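Local coordinates for protein multicopper oxidase (Uncultured bacterium, PDB 4E9X) that probably oxidises substrates at a type 1 copper and passes the electrons to a trinuclear copper cluster, where dioxygen is reduced to water, at residues A[100-105]-A[234-239]; A[141-146]-A[192-197]; A[34-39]-A[121-126]. All coordinates share one frame; numbering follows the deposited sequence.

Contact 1. Residues A[100-105]-A[234-239]. With CU (copper (II) ion), chain E; CU (copper (II) ion), chain D.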
# COMPACT_ATOMS: atom_id res chain seq x y z
N THR A 100 19.84 6.05 0.12
CA THR A 100 19.06 6.50 -0.99
C THR A 100 18.09 7.60 -0.54
O THR A 100 17.04 7.31 0.06
CB THR A 100 18.24 5.34 -1.56
OG1 THR A 100 19.13 4.25 -1.84
CG2 THR A 100 17.52 5.75 -2.84
N LEU A 101 18.46 8.84 -0.87
CA LEU A 101 17.59 9.98 -0.60
C LEU A 101 17.10 10.55 -1.92
O LEU A 101 17.42 10.02 -3.01
CB LEU A 101 18.36 11.07 0.19
CG LEU A 101 19.21 10.54 1.35
CD1 LEU A 101 19.83 11.71 2.12
CD2 LEU A 101 18.43 9.67 2.29
N TRP A 102 16.33 11.63 -1.88
CA TRP A 102 15.90 12.26 -3.14
C TRP A 102 15.57 13.71 -2.87
O TRP A 102 15.59 14.14 -1.73
CB TRP A 102 14.76 11.51 -3.77
CG TRP A 102 13.43 11.39 -3.07
CD1 TRP A 102 13.19 10.91 -1.83
CD2 TRP A 102 12.17 11.75 -3.65
NE1 TRP A 102 11.81 10.96 -1.59
CE2 TRP A 102 11.17 11.47 -2.69
CE3 TRP A 102 11.75 12.28 -4.89
CZ2 TRP A 102 9.82 11.71 -2.95
CZ3 TRP A 102 10.42 12.52 -5.15
CH2 TRP A 102 9.44 12.24 -4.16
N TYR A 103 15.27 14.45 -3.92
CA TYR A 103 15.01 15.87 -3.75
C TYR A 103 13.82 16.18 -4.67
O TYR A 103 13.64 15.53 -5.72
CB TYR A 103 16.26 16.76 -3.99
CG TYR A 103 16.76 16.66 -5.43
CD1 TYR A 103 16.26 17.49 -6.43
CD2 TYR A 103 17.73 15.73 -5.77
CE1 TYR A 103 16.72 17.39 -7.74
CE2 TYR A 103 18.20 15.60 -7.09
CZ TYR A 103 17.69 16.42 -8.03
OH TYR A 103 18.11 16.35 -9.36
N HIS A 104 13.02 17.18 -4.32
CA HIS A 104 11.86 17.50 -5.13
C HIS A 104 11.32 18.88 -4.76
O HIS A 104 11.57 19.34 -3.63
CB HIS A 104 10.73 16.46 -4.96
CG HIS A 104 10.20 16.20 -3.58
ND1 HIS A 104 9.31 17.00 -2.93
CD2 HIS A 104 10.47 15.17 -2.73
CE1 HIS A 104 9.04 16.47 -1.72
NE2 HIS A 104 9.72 15.35 -1.58
N CYS A 105 10.55 19.48 -5.66
CA CYS A 105 9.93 20.76 -5.28
C CYS A 105 8.98 20.54 -4.11
O CYS A 105 8.40 19.47 -3.96
CB CYS A 105 9.18 21.29 -6.52
SG CYS A 105 8.53 22.96 -6.24
N GLY A 234 6.93 8.81 -1.63
CA GLY A 234 7.90 9.22 -0.64
C GLY A 234 8.92 8.16 -0.28
O GLY A 234 10.04 8.49 0.12
N GLU A 235 8.52 6.88 -0.44
CA GLU A 235 9.36 5.80 0.06
C GLU A 235 10.53 5.47 -0.86
O GLU A 235 10.44 5.69 -2.06
CB GLU A 235 8.56 4.50 0.19
CG GLU A 235 7.34 4.61 1.13
CD GLU A 235 6.85 3.18 1.35
OE1 GLU A 235 6.12 2.73 0.47
OE2 GLU A 235 7.25 2.51 2.30
N ARG A 236 11.57 4.88 -0.28
CA ARG A 236 12.57 4.19 -1.11
C ARG A 236 12.78 2.81 -0.52
O ARG A 236 12.71 2.57 0.70
CB ARG A 236 13.91 4.94 -1.17
CG ARG A 236 13.84 6.21 -2.02
CD ARG A 236 13.33 7.43 -1.27
NE ARG A 236 14.20 7.77 -0.16
CZ ARG A 236 13.81 8.12 1.08
NH1 ARG A 236 12.54 8.24 1.43
NH2 ARG A 236 14.76 8.37 2.00
N TYR A 237 13.06 1.86 -1.42
CA TYR A 237 13.52 0.54 -1.03
C TYR A 237 14.79 0.22 -1.83
O TYR A 237 14.79 0.46 -3.05
CB TYR A 237 12.47 -0.56 -1.33
CG TYR A 237 11.32 -0.41 -0.35
CD1 TYR A 237 11.35 -1.11 0.88
CD2 TYR A 237 10.21 0.41 -0.63
CE1 TYR A 237 10.30 -0.99 1.80
CE2 TYR A 237 9.17 0.52 0.28
CZ TYR A 237 9.23 -0.17 1.49
OH TYR A 237 8.19 -0.04 2.41
N ASP A 238 15.82 -0.34 -1.18
CA ASP A 238 16.96 -0.86 -1.91
C ASP A 238 16.91 -2.36 -1.82
O ASP A 238 16.65 -2.91 -0.75
CB ASP A 238 18.30 -0.42 -1.34
CG ASP A 238 18.64 1.05 -1.24
OD1 ASP A 238 17.77 1.92 -1.44
OD2 ASP A 238 19.83 1.32 -0.99
N VAL A 239 17.19 -3.01 -2.96
CA VAL A 239 17.22 -4.46 -2.99
C VAL A 239 18.52 -4.89 -3.70
O VAL A 239 19.20 -4.10 -4.36
CB VAL A 239 16.02 -5.05 -3.75
CG1 VAL A 239 14.70 -4.52 -3.14
CG2 VAL A 239 16.09 -4.76 -5.26
CU CU E . 9.49 13.95 -0.21
CU CU D . 7.72 23.58 -8.20
O HOH W 1 20.44 3.23 0.84

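Contact 2. Residues A[141-146]-A[192-197]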
# COMPACT_ATOMS: atom_id res chain seq x y z
N ILE A 141 18.91 3.00 -10.46
CA ILE A 141 17.87 3.89 -9.90
C ILE A 141 16.62 3.74 -10.70
O ILE A 141 16.64 3.91 -11.93
CB ILE A 141 18.39 5.34 -9.90
CG1 ILE A 141 19.40 5.53 -8.72
CG2 ILE A 141 17.27 6.38 -9.84
CD1 ILE A 141 20.20 6.81 -8.77
N MET A 142 15.50 3.49 -10.02
CA MET A 142 14.16 3.39 -10.64
C MET A 142 13.18 4.30 -9.92
O MET A 142 12.72 4.00 -8.80
CB MET A 142 13.61 1.95 -10.58
CG MET A 142 14.46 1.01 -11.48
SD MET A 142 13.57 -0.53 -11.68
CE MET A 142 14.77 -1.59 -12.48
N MET A 143 12.84 5.44 -10.56
CA MET A 143 11.94 6.42 -9.92
C MET A 143 10.60 6.33 -10.61
O MET A 143 10.49 6.63 -11.83
CB MET A 143 12.54 7.83 -10.09
CG MET A 143 13.95 7.91 -9.49
SD MET A 143 14.62 9.60 -9.35
CE MET A 143 13.68 10.20 -7.94
N MET A 144 9.59 5.87 -9.91
CA MET A 144 8.28 5.63 -10.51
C MET A 144 7.37 6.83 -10.32
O MET A 144 7.42 7.49 -9.28
CB MET A 144 7.60 4.40 -9.89
CG MET A 144 7.94 3.08 -10.60
SD MET A 144 9.68 2.61 -10.56
CE MET A 144 9.89 2.35 -8.78
N SER A 145 6.54 7.15 -11.33
CA SER A 145 5.58 8.23 -11.24
C SER A 145 4.46 7.94 -12.23
O SER A 145 4.44 6.96 -12.98
CB SER A 145 6.22 9.59 -11.45
OG SER A 145 6.66 9.75 -12.79
N THR A 146 3.49 8.86 -12.14
CA THR A 146 2.29 8.76 -12.97
C THR A 146 2.01 10.08 -13.66
O THR A 146 2.53 11.13 -13.27
CB THR A 146 1.02 8.32 -12.17
OG1 THR A 146 0.56 9.42 -11.39
CG2 THR A 146 1.37 7.14 -11.26
N ARG A 192 17.50 0.59 -6.53
CA ARG A 192 16.92 1.58 -5.61
C ARG A 192 15.60 2.03 -6.22
O ARG A 192 15.61 2.71 -7.26
CB ARG A 192 17.89 2.75 -5.48
CG ARG A 192 19.28 2.33 -4.97
CD ARG A 192 20.23 3.50 -5.02
NE ARG A 192 21.66 3.19 -4.89
CZ ARG A 192 22.36 3.52 -3.83
NH1 ARG A 192 21.87 4.06 -2.70
NH2 ARG A 192 23.68 3.27 -3.87
N PHE A 193 14.49 1.67 -5.56
CA PHE A 193 13.16 2.07 -5.99
C PHE A 193 12.73 3.36 -5.28
O PHE A 193 12.92 3.44 -4.06
CB PHE A 193 12.11 1.00 -5.63
CG PHE A 193 12.32 -0.38 -6.23
CD1 PHE A 193 12.32 -0.56 -7.62
CD2 PHE A 193 12.44 -1.48 -5.44
CE1 PHE A 193 12.47 -1.83 -8.17
CE2 PHE A 193 12.62 -2.76 -5.99
CZ PHE A 193 12.57 -2.94 -7.37
N PHE A 194 12.11 4.25 -6.02
CA PHE A 194 11.59 5.49 -5.43
C PHE A 194 10.14 5.70 -5.80
O PHE A 194 9.79 5.61 -7.00
CB PHE A 194 12.35 6.73 -5.95
CG PHE A 194 13.84 6.77 -5.81
CD1 PHE A 194 14.45 7.81 -5.11
CD2 PHE A 194 14.67 5.83 -6.44
CE1 PHE A 194 15.85 7.94 -5.06
CE2 PHE A 194 16.05 5.94 -6.43
CZ PHE A 194 16.63 7.02 -5.76
N GLY A 195 9.33 6.01 -4.77
CA GLY A 195 7.96 6.43 -5.04
C GLY A 195 7.95 7.95 -5.30
O GLY A 195 7.64 8.76 -4.42
N ALA A 196 8.33 8.34 -6.52
CA ALA A 196 8.54 9.77 -6.76
C ALA A 196 7.24 10.50 -7.02
O ALA A 196 7.08 11.64 -6.58
CB ALA A 196 9.48 9.92 -7.96
N GLY A 197 6.26 9.88 -7.69
CA GLY A 197 4.96 10.48 -7.95
C GLY A 197 3.92 10.09 -6.92
O GLY A 197 4.24 9.67 -5.80

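Contact 3. Residues A[34-39]-A[121-126]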
# COMPACT_ATOMS: atom_id res chain seq x y z
N GLY A 34 15.57 14.51 -12.54
CA GLY A 34 16.58 15.54 -12.35
C GLY A 34 17.96 14.89 -12.25
O GLY A 34 18.14 13.66 -12.16
N PRO A 35 19.01 15.73 -12.25
CA PRO A 35 20.40 15.25 -12.13
C PRO A 35 20.62 14.40 -10.89
O PRO A 35 20.04 14.60 -9.81
CB PRO A 35 21.22 16.54 -12.05
CG PRO A 35 20.33 17.53 -12.75
CD PRO A 35 18.91 17.22 -12.32
N LEU A 36 21.48 13.39 -11.08
CA LEU A 36 21.92 12.62 -9.95
C LEU A 36 22.89 13.44 -9.11
O LEU A 36 23.89 13.98 -9.63
CB LEU A 36 22.68 11.36 -10.45
CG LEU A 36 23.50 10.59 -9.40
CD1 LEU A 36 22.61 9.93 -8.33
CD2 LEU A 36 24.31 9.49 -10.13
N ILE A 37 22.70 13.49 -7.79
CA ILE A 37 23.67 14.08 -6.86
C ILE A 37 24.19 12.92 -6.03
O ILE A 37 23.41 12.20 -5.41
CB ILE A 37 23.03 15.20 -6.01
CG1 ILE A 37 22.47 16.32 -6.86
CG2 ILE A 37 24.05 15.66 -4.97
CD1 ILE A 37 21.65 17.36 -6.07
N HIS A 38 25.48 12.71 -6.05
CA HIS A 38 26.11 11.55 -5.41
C HIS A 38 27.24 12.09 -4.55
O HIS A 38 28.21 12.65 -5.07
CB HIS A 38 26.59 10.57 -6.50
CG HIS A 38 27.00 9.25 -5.96
ND1 HIS A 38 27.61 8.27 -6.74
CD2 HIS A 38 26.86 8.66 -4.73
CE1 HIS A 38 27.81 7.19 -6.00
NE2 HIS A 38 27.40 7.38 -4.79
N VAL A 39 27.12 11.93 -3.25
CA VAL A 39 28.09 12.47 -2.30
C VAL A 39 28.40 11.42 -1.25
O VAL A 39 27.79 10.33 -1.26
CB VAL A 39 27.57 13.77 -1.66
CG1 VAL A 39 27.24 14.83 -2.72
CG2 VAL A 39 26.35 13.60 -0.75
N PRO A 121 17.31 12.03 -7.80
CA PRO A 121 17.92 11.21 -6.75
C PRO A 121 19.12 11.84 -6.07
O PRO A 121 19.92 12.51 -6.75
CB PRO A 121 18.33 9.93 -7.53
CG PRO A 121 18.73 10.50 -8.90
CD PRO A 121 17.83 11.72 -9.16
N LEU A 122 19.23 11.61 -4.76
CA LEU A 122 20.33 12.07 -3.92
C LEU A 122 20.92 10.85 -3.22
O LEU A 122 20.28 10.33 -2.32
CB LEU A 122 19.85 13.18 -2.98
CG LEU A 122 20.84 13.58 -1.87
CD1 LEU A 122 22.17 14.11 -2.40
CD2 LEU A 122 20.17 14.62 -0.95
N ILE A 123 22.11 10.44 -3.63
CA ILE A 123 22.69 9.20 -3.09
C ILE A 123 23.81 9.60 -2.17
O ILE A 123 24.77 10.24 -2.61
CB ILE A 123 23.19 8.28 -4.22
CG1 ILE A 123 22.05 7.96 -5.21
CG2 ILE A 123 23.84 7.06 -3.62
CD1 ILE A 123 20.79 7.34 -4.56
N VAL A 124 23.72 9.20 -0.91
CA VAL A 124 24.75 9.47 0.09
C VAL A 124 25.44 8.15 0.40
O VAL A 124 24.82 7.26 0.99
CB VAL A 124 24.16 10.15 1.35
CG1 VAL A 124 25.29 10.38 2.38
CG2 VAL A 124 23.48 11.49 0.99
N ASP A 125 26.71 8.04 0.03
CA ASP A 125 27.43 6.79 0.33
C ASP A 125 27.77 6.66 1.80
O ASP A 125 28.46 7.56 2.32
CB ASP A 125 28.72 6.66 -0.46
CG ASP A 125 28.58 6.31 -1.92
OD1 ASP A 125 27.43 6.16 -2.40
OD2 ASP A 125 29.63 6.20 -2.61
N PRO A 126 27.42 5.59 2.48
CA PRO A 126 27.87 5.44 3.85
C PRO A 126 29.40 5.28 3.91
O PRO A 126 30.01 4.63 3.06
CB PRO A 126 27.26 4.13 4.33
CG PRO A 126 26.45 3.59 3.20
CD PRO A 126 26.58 4.46 2.00

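Contact 1. Residues A[100-105]-A[234-239]
Arg236 reaches across to Thr100 and takes hold of its carbonyl oxygen side-on, with two nitrogens on one atom. Arg236 NE lies 2.9 Å from Thr100 O and Arg236 NH2 3.2 Å from the same oxygen, which sits close to the guanidinium plane. The arginine chain is folded to do this, bent at chi2 (84°) and again at chi3 (62°), and the third nitrogen, NH1, turns back to Gly234 O within its own segment. The guanidinium is thus fixed in its rotation at a buried site, and NH2 also forms a salt bridge with Asp227 of a neighbouring subunit. Gly234 O takes a weak hydrogen bond from Trp102 NE1 as well. A second polar link joins Thr100 OG1 to Asp238 OD1 at 2.7 Å, on the carboxylate's syn lone pair. A water bridges Thr100 N to Asp238 OD2, and Lys190 pairs with that same oxygen.

The two segments belong to the successive cupredoxin-like domains of a multicopper oxidase, and strand 101-104 runs straight into the copper centres. His104 NE2 binds one copper at 2.0 Å beside His62 and, from another subunit, His254; Cys105 SG binds a different copper with His57 and His112. Adjacent residues therefore serve two metal sites.

Apolar contact centres on Trp102. Its CD1 touches Arg236 CD at 3.5 Å and lies over one face of the guanidinium, the two planes 38° apart. His104 CD2 sits above one face of the indole, toward its rim.

Contact 2. Residues A[141-146]-A[192-197]
Strands 141-146 and 192-195 run parallel, their axes 4.7 Å apart at the closest and 20° from alignment, with Met142 bonding through N to Arg192 O and through O to Phe194 N before Met144 N takes up Phe194 O. Where the second strand ends, Met144 O receives Gly197 N at 3.1 Å and, more weakly, Ala196 N, so this one oxygen holds the turn that leaves the sheet. The chain bends there in an inverse gamma turn about Gly195. Gly197 comes so close to Ser145 that a beta carbon on it would collide with Ser145 CB.

On one face, the Phe194 ring is the broad surface. Met143 crosses it: CG rests over the face in a CH-pi contact, 4.1 Å from the ring centroid, and SD stands almost on the ring normal, 4.5 Å from that centroid. The bend at chi3 (75°) then brings Met143 CE down to Phe194 CD1 at 3.8 Å. Ile141 adds its CG2 methyl, 3.6 Å from Phe194 CE2.

These strands are neighbours in the six-stranded sheet of the second cupredoxin-like domain. The Phe194 face looks toward the first domain, where Pro121 and Trp119 pack on Ile141 and Met143; the guanidinium of Arg192 pairs chiefly with Asp139.

The Phe193 face carries two more methionines, which approach differently. Met142 runs extended alongside the phenylalanine and puts SD at the ring edge, 3.9 Å from Phe193 CE1, a Met-aromatic contact. Met144, bent at chi2 and chi3, curls back instead, leaving CE 4.0 Å from Phe193 CD1, with Met203 and Val170 nearby on this side.

Contact 3. Residues A[34-39]-A[121-126]
With CG anti to the backbone N (chi1 -169°), the His38 imidazole leans forward and toward the neighbouring strand to meet Asp125, whose own CG lies anti to its carbonyl carbon (chi1 -75°). His38 NE2 donates to Asp125 OD1 at 2.7 Å. The oxygen lies in the ring plane but is met from above the carboxylate plane, the two planes standing 76° apart. Ile123 CG2 packs 3.6 Å from His38 CD2.

Beneath this pair the parallel strands 36-39 and 121-125 of the first cupredoxin-like domain exchange four backbone bonds, from Ile37 N to Pro121 O through to Asp125 N and Val39 O. On the His38 side, Leu36 CD1 touches both Ile123 CG1, at 3.7 Å, and Pro121 CG. On the other face Ile37 CG2 meets Leu122 CD1 at 3.5 Å, and Val39 touches Val124.

A leucine in place of His38 would probably leave Asp125 OD1 without its donor and the carboxylate freer to turn. Asp125 OD2 is bonded to the Tyr305 hydroxyl, and the Tyr305 ring meets His38 edge-to-face; the carboxylate is thus held through both oxygens, and its negative charge would be expected to favour a protonated imidazole.

In the fold
The three contacts step from the first cupredoxin-like domain into the second. Contact 3 lies in the first domain's sheet, where strand 119-125 also pairs with strand 101-104 of contact 1, Leu101 N meeting Leu122 O. Contact 1 spans the domains: its other strand, 236-243, neighbours strand 187-195 of contact 2 in the second domain's sheet. Centres of contacts 1 and 2 are about 8 Å apart, those of 1 and 3 about 10 Å, and those of 2 and 3 about 14 Å. Along the chain, contact 3 closes before contact 2 opens, contact 2 is nested within contact 1, and contacts 1 and 3 cross. The copper-bearing strand of the first domain's sheet is thereby tied to the second domain as well.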